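Local coordinates for protein endo-1,4-beta-xylanase C (Paenibacillus barcinonensis, PDB 4XUR) that hydrolyses internal beta-1,4-xylosidic linkages of xylan, the part described here belonging to its second family 22 carbohydrate-binding module, which binds xylotetraose, at residues Phe16-Trp28 / Val38-Leu50. Numbering follows the deposited sequence.
Sequences FKADFEDGNIGNW and VVSGIGHNSNRSL. Unlike the reference sequence in segment 16-28: Asp19 (reference Tyr). With CA (calcium ion), chain G.
Glu21 and Arg48 meet at the calcium site of this beta-sandwich carbohydrate-binding module, where the loop after strand 16-18 packs against the hairpin of strands 35-40 and 48-53. Four ligands come from the two segments: Asp19 O, Glu21 OE2 at 2.4 Å from the calcium, Ser46 OG and Arg48 O. A water and Asp167 of strand 164-173 join them. The Glu21 chain folds back at chi2 (-50°), which carries its carboxylate over to the hairpin although CB points away. There OE2 also accepts a hydrogen bond from Arg48 N at 3.1 Å on its syn side, through a bent bond (141°), so one oxygen serves both metal and backbone. Asp19 OD1 closes an Asx turn by accepting a hydrogen bond from Glu21 N at 3.0 Å, linking the residues of two calcium ligands.

Beside the metal lies an apolar cluster. Leu50 CB sits over one face of the Phe20 ring, a CH-pi contact 3.9 Å from its centroid, while Val38 CG1 touches Phe20 CB. Replacing Phe20 with an alanine would probably leave a gap beneath Leu50 and deprive Trp28 of the ring atom CZ against its face. Leu50 forks: CD1 meets Ile25 CD1 at 3.6 Å, and CD2 rests against Trp28 CE3. The extended Arg48 chain lays one face of its guanidinium against Glu21 O, with NH1 at 3.4 Å from Gly23 CA.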
loop_
_atom_site.group_PDB
_atom_site.type_symbol
_atom_site.label_atom_id
_atom_site.label_comp_id
_atom_site.label_asym_id
_atom_site.label_seq_id
_atom_site.Cartn_x
_atom_site.Cartn_y
_atom_site.Cartn_z
ATOM N N PHE A 16 9.489 10.693 -2.279
ATOM C CA PHE A 16 8.821 9.794 -3.184
ATOM C C PHE A 16 7.401 10.349 -3.311
ATOM O O PHE A 16 6.819 10.784 -2.327
ATOM C CB PHE A 16 8.775 8.379 -2.582
ATOM C CG PHE A 16 7.961 7.388 -3.378
ATOM C CD1 PHE A 16 8.559 6.742 -4.425
ATOM C CD2 PHE A 16 6.666 7.081 -3.043
ATOM C CE1 PHE A 16 7.852 5.785 -5.188
ATOM C CE2 PHE A 16 5.945 6.125 -3.787
ATOM C CZ PHE A 16 6.565 5.492 -4.834
ATOM N N LYS A 17 6.885 10.358 -4.563
ATOM C CA LYS A 17 5.506 10.818 -4.825
ATOM C C LYS A 17 4.898 9.974 -5.971
ATOM O O LYS A 17 5.587 9.706 -6.954
ATOM C CB LYS A 17 5.474 12.288 -5.222
ATOM C CG LYS A 17 5.596 13.307 -4.094
ATOM C CD LYS A 17 4.897 14.623 -4.544
ATOM C CE LYS A 17 5.386 15.832 -3.784
ATOM N NZ LYS A 17 6.704 16.306 -4.298
ATOM N N ALA A 18 3.648 9.516 -5.815
ATOM C CA ALA A 18 2.924 8.902 -6.864
ATOM C C ALA A 18 1.468 9.412 -6.997
ATOM O O ALA A 18 0.672 9.222 -6.098
ATOM C CB ALA A 18 2.922 7.353 -6.714
ATOM N N ASP A 19 1.200 10.080 -8.124
ATOM C CA ASP A 19 -0.133 10.630 -8.351
ATOM C C ASP A 19 -0.807 9.957 -9.546
ATOM O O ASP A 19 -1.974 10.185 -9.779
ATOM C CB ASP A 19 -0.125 12.164 -8.473
ATOM C CG ASP A 19 0.690 12.648 -9.702
ATOM O OD1 ASP A 19 0.886 11.892 -10.677
ATOM O OD2 ASP A 19 1.131 13.792 -9.691
ATOM N N PHE A 20 -0.062 9.083 -10.252
ATOM C CA PHE A 20 -0.559 8.296 -11.366
ATOM C C PHE A 20 -1.137 9.066 -12.555
ATOM O O PHE A 20 -1.709 8.469 -13.448
ATOM C CB PHE A 20 -1.618 7.261 -10.878
ATOM C CG PHE A 20 -1.071 6.421 -9.784
ATOM C CD1 PHE A 20 -0.156 5.399 -10.104
ATOM C CD2 PHE A 20 -1.423 6.640 -8.516
ATOM C CE1 PHE A 20 0.423 4.643 -9.095
ATOM C CE2 PHE A 20 -0.866 5.857 -7.446
ATOM C CZ PHE A 20 0.038 4.876 -7.758
ATOM N N GLU A 21 -0.836 10.342 -12.626
ATOM C CA GLU A 21 -1.485 11.210 -13.631
ATOM C C GLU A 21 -0.880 11.023 -14.997
ATOM O O GLU A 21 -1.548 11.340 -16.027
ATOM C CB GLU A 21 -1.443 12.654 -13.170
ATOM C CG GLU A 21 -2.354 12.974 -11.982
ATOM C CD GLU A 21 -3.806 12.501 -12.146
ATOM O OE1 GLU A 21 -4.480 12.919 -13.121
ATOM O OE2 GLU A 21 -4.315 11.719 -11.300
ATOM N N ASP A 22 0.371 10.543 -15.040
ATOM C CA ASP A 22 1.017 10.113 -16.268
ATOM C C ASP A 22 0.531 8.774 -16.836
ATOM O O ASP A 22 1.023 8.349 -17.892
ATOM C CB ASP A 22 2.551 10.072 -16.090
ATOM C CG ASP A 22 3.018 9.138 -14.955
ATOM O OD1 ASP A 22 2.229 8.249 -14.509
ATOM O OD2 ASP A 22 4.162 9.299 -14.468
ATOM N N GLY A 23 -0.301 8.032 -16.101
ATOM C CA GLY A 23 -0.829 6.755 -16.544
ATOM C C GLY A 23 0.051 5.557 -16.344
ATOM O O GLY A 23 -0.253 4.451 -16.834
ATOM N N ASN A 24 1.177 5.761 -15.650
ATOM C CA ASN A 24 2.206 4.709 -15.614
ATOM C C ASN A 24 2.111 3.910 -14.357
ATOM O O ASN A 24 2.054 4.468 -13.274
ATOM C CB ASN A 24 3.627 5.297 -15.723
ATOM C CG ASN A 24 3.881 5.972 -17.061
ATOM O OD1 ASN A 24 3.378 5.536 -18.103
ATOM N ND2 ASN A 24 4.647 7.049 -17.025
ATOM N N ILE A 25 2.159 2.582 -14.503
ATOM C CA ILE A 25 2.236 1.714 -13.308
ATOM C C ILE A 25 3.517 1.857 -12.540
ATOM O O ILE A 25 3.560 1.587 -11.320
ATOM C CB ILE A 25 2.050 0.231 -13.734
ATOM C CG1 ILE A 25 1.779 -0.647 -12.517
ATOM C CG2 ILE A 25 3.271 -0.228 -14.478
ATOM C CD1 ILE A 25 0.550 -0.278 -11.752
ATOM N N GLY A 26 4.612 2.236 -13.218
ATOM C CA GLY A 26 5.899 2.348 -12.541
ATOM C C GLY A 26 6.368 1.008 -12.015
ATOM O O GLY A 26 6.272 -0.002 -12.701
ATOM N N ASN A 27 6.894 1.005 -10.793
ATOM C CA ASN A 27 7.293 -0.208 -10.113
ATOM C C ASN A 27 6.257 -0.783 -9.181
ATOM O O ASN A 27 6.564 -1.739 -8.380
ATOM C CB ASN A 27 8.613 0.039 -9.321
ATOM C CG ASN A 27 9.757 0.411 -10.220
ATOM O OD1 ASN A 27 10.410 1.407 -9.991
ATOM N ND2 ASN A 27 9.976 -0.373 -11.276
ATOM N N TRP A 28 5.007 -0.305 -9.279
ATOM C CA TRP A 28 3.970 -0.847 -8.444
ATOM C C TRP A 28 3.666 -2.308 -8.898
ATOM O O TRP A 28 3.645 -2.582 -10.099
ATOM C CB TRP A 28 2.731 0.013 -8.505
ATOM C CG TRP A 28 2.869 1.312 -7.746
ATOM C CD1 TRP A 28 3.411 2.460 -8.219
ATOM C CD2 TRP A 28 2.473 1.568 -6.382
ATOM N NE1 TRP A 28 3.380 3.434 -7.242
ATOM C CE2 TRP A 28 2.806 2.916 -6.092
ATOM C CE3 TRP A 28 1.897 0.785 -5.375
ATOM C CZ2 TRP A 28 2.572 3.493 -4.867
ATOM C CZ3 TRP A 28 1.635 1.354 -4.163
ATOM C CH2 TRP A 28 1.983 2.704 -3.883
ATOM N N VAL A 38 -3.712 1.196 -13.676
ATOM C CA VAL A 38 -3.954 2.626 -13.552
ATOM C C VAL A 38 -5.185 3.004 -14.381
ATOM O O VAL A 38 -5.176 2.843 -15.613
ATOM C CB VAL A 38 -2.731 3.452 -14.055
ATOM C CG1 VAL A 38 -2.977 4.939 -13.898
ATOM C CG2 VAL A 38 -1.464 3.054 -13.304
ATOM N N VAL A 39 -6.223 3.462 -13.705
ATOM C CA VAL A 39 -7.514 3.728 -14.353
ATOM C C VAL A 39 -7.653 5.241 -14.518
ATOM O O VAL A 39 -6.992 6.000 -13.852
ATOM C CB VAL A 39 -8.711 3.213 -13.515
ATOM C CG1 VAL A 39 -8.613 1.722 -13.309
ATOM C CG2 VAL A 39 -8.866 3.991 -12.203
ATOM N N SER A 40 -8.489 5.655 -15.481
ATOM C CA SER A 40 -8.809 7.055 -15.539
ATOM C C SER A 40 -10.320 7.293 -15.308
ATOM O O SER A 40 -11.147 6.424 -15.566
ATOM C CB SER A 40 -8.335 7.661 -16.885
ATOM O OG SER A 40 -9.253 7.313 -17.919
ATOM N N GLY A 41 -10.642 8.475 -14.828
ATOM C CA GLY A 41 -11.991 8.837 -14.417
ATOM C C GLY A 41 -12.312 8.541 -12.988
ATOM O O GLY A 41 -13.420 8.786 -12.522
ATOM N N ILE A 42 -11.317 8.009 -12.246
ATOM C CA ILE A 42 -11.445 7.750 -10.801
ATOM C C ILE A 42 -10.094 8.177 -10.196
ATOM O O ILE A 42 -9.038 7.683 -10.625
ATOM C CB ILE A 42 -11.676 6.261 -10.463
ATOM C CG1 ILE A 42 -13.102 5.830 -10.885
ATOM C CG2 ILE A 42 -11.464 6.026 -8.961
ATOM C CD1 ILE A 42 -14.189 6.369 -10.007
ATOM N N GLY A 43 -10.161 9.102 -9.240
ATOM C CA GLY A 43 -8.984 9.699 -8.667
ATOM C C GLY A 43 -9.262 10.536 -7.431
ATOM O O GLY A 43 -10.400 10.922 -7.208
ATOM N N HIS A 44 -8.238 10.790 -6.600
ATOM C CA HIS A 44 -8.374 11.712 -5.486
ATOM C C HIS A 44 -8.126 13.131 -5.978
ATOM O O HIS A 44 -7.001 13.499 -6.311
ATOM C CB HIS A 44 -7.388 11.411 -4.303
ATOM C CG HIS A 44 -7.448 12.416 -3.197
ATOM N ND1 HIS A 44 -8.604 12.714 -2.468
ATOM C CD2 HIS A 44 -6.469 13.196 -2.681
ATOM C CE1 HIS A 44 -8.306 13.626 -1.545
ATOM N NE2 HIS A 44 -7.027 13.947 -1.675
ATOM N N ASN A 45 -9.208 13.885 -6.137
ATOM C CA ASN A 45 -9.142 15.223 -6.725
ATOM C C ASN A 45 -8.334 15.236 -8.049
ATOM O O ASN A 45 -7.543 16.148 -8.322
ATOM C CB ASN A 45 -8.538 16.223 -5.736
ATOM C CG ASN A 45 -9.387 16.469 -4.483
ATOM O OD1 ASN A 45 -8.849 16.644 -3.398
ATOM N ND2 ASN A 45 -10.689 16.525 -4.625
ATOM N N SER A 46 -8.547 14.211 -8.872
ATOM C CA SER A 46 -7.797 14.018 -10.109
ATOM C C SER A 46 -8.452 12.959 -10.939
ATOM O O SER A 46 -9.457 12.387 -10.527
ATOM C CB SER A 46 -6.349 13.647 -9.821
ATOM O OG SER A 46 -6.228 12.465 -8.981
ATOM N N ASN A 47 -7.855 12.678 -12.083
ATOM C CA ASN A 47 -8.423 11.782 -13.052
ATOM C C ASN A 47 -7.896 10.369 -13.043
ATOM O O ASN A 47 -8.508 9.459 -13.638
ATOM C CB ASN A 47 -8.257 12.400 -14.468
ATOM C CG ASN A 47 -9.094 11.674 -15.528
ATOM O OD1 ASN A 47 -10.312 11.535 -15.394
ATOM N ND2 ASN A 47 -8.431 11.211 -16.594
ATOM N N ARG A 48 -6.772 10.128 -12.367
ATOM C CA ARG A 48 -6.156 8.806 -12.404
ATOM C C ARG A 48 -5.729 8.327 -11.018
ATOM O O ARG A 48 -5.381 9.143 -10.142
ATOM C CB ARG A 48 -4.969 8.786 -13.368
ATOM C CG ARG A 48 -5.375 9.245 -14.785
ATOM C CD ARG A 48 -4.451 8.821 -15.869
ATOM N NE ARG A 48 -4.807 9.492 -17.134
ATOM C CZ ARG A 48 -4.091 9.438 -18.250
ATOM N NH1 ARG A 48 -2.993 8.714 -18.311
ATOM N NH2 ARG A 48 -4.514 10.099 -19.317
ATOM N N SER A 49 -5.770 7.007 -10.855
ATOM C CA SER A 49 -5.407 6.379 -9.559
ATOM C C SER A 49 -5.116 4.934 -9.806
ATOM O O SER A 49 -5.226 4.447 -10.901
ATOM C CB SER A 49 -6.538 6.607 -8.564
ATOM O OG SER A 49 -7.723 5.935 -8.959
ATOM N N LEU A 50 -4.705 4.194 -8.753
ATOM C CA LEU A 50 -4.305 2.837 -8.924
ATOM C C LEU A 50 -5.338 1.938 -8.322
ATOM O O LEU A 50 -5.548 1.935 -7.117
ATOM C CB LEU A 50 -2.952 2.613 -8.199
ATOM C CG LEU A 50 -2.399 1.180 -8.324
ATOM C CD1 LEU A 50 -2.273 0.756 -9.771
ATOM C CD2 LEU A 50 -1.076 1.135 -7.565
HETATM CA CA CA G . -4.174 10.834 -9.127
HETATM O O HOH W 1 -3.538 12.685 -8.118
#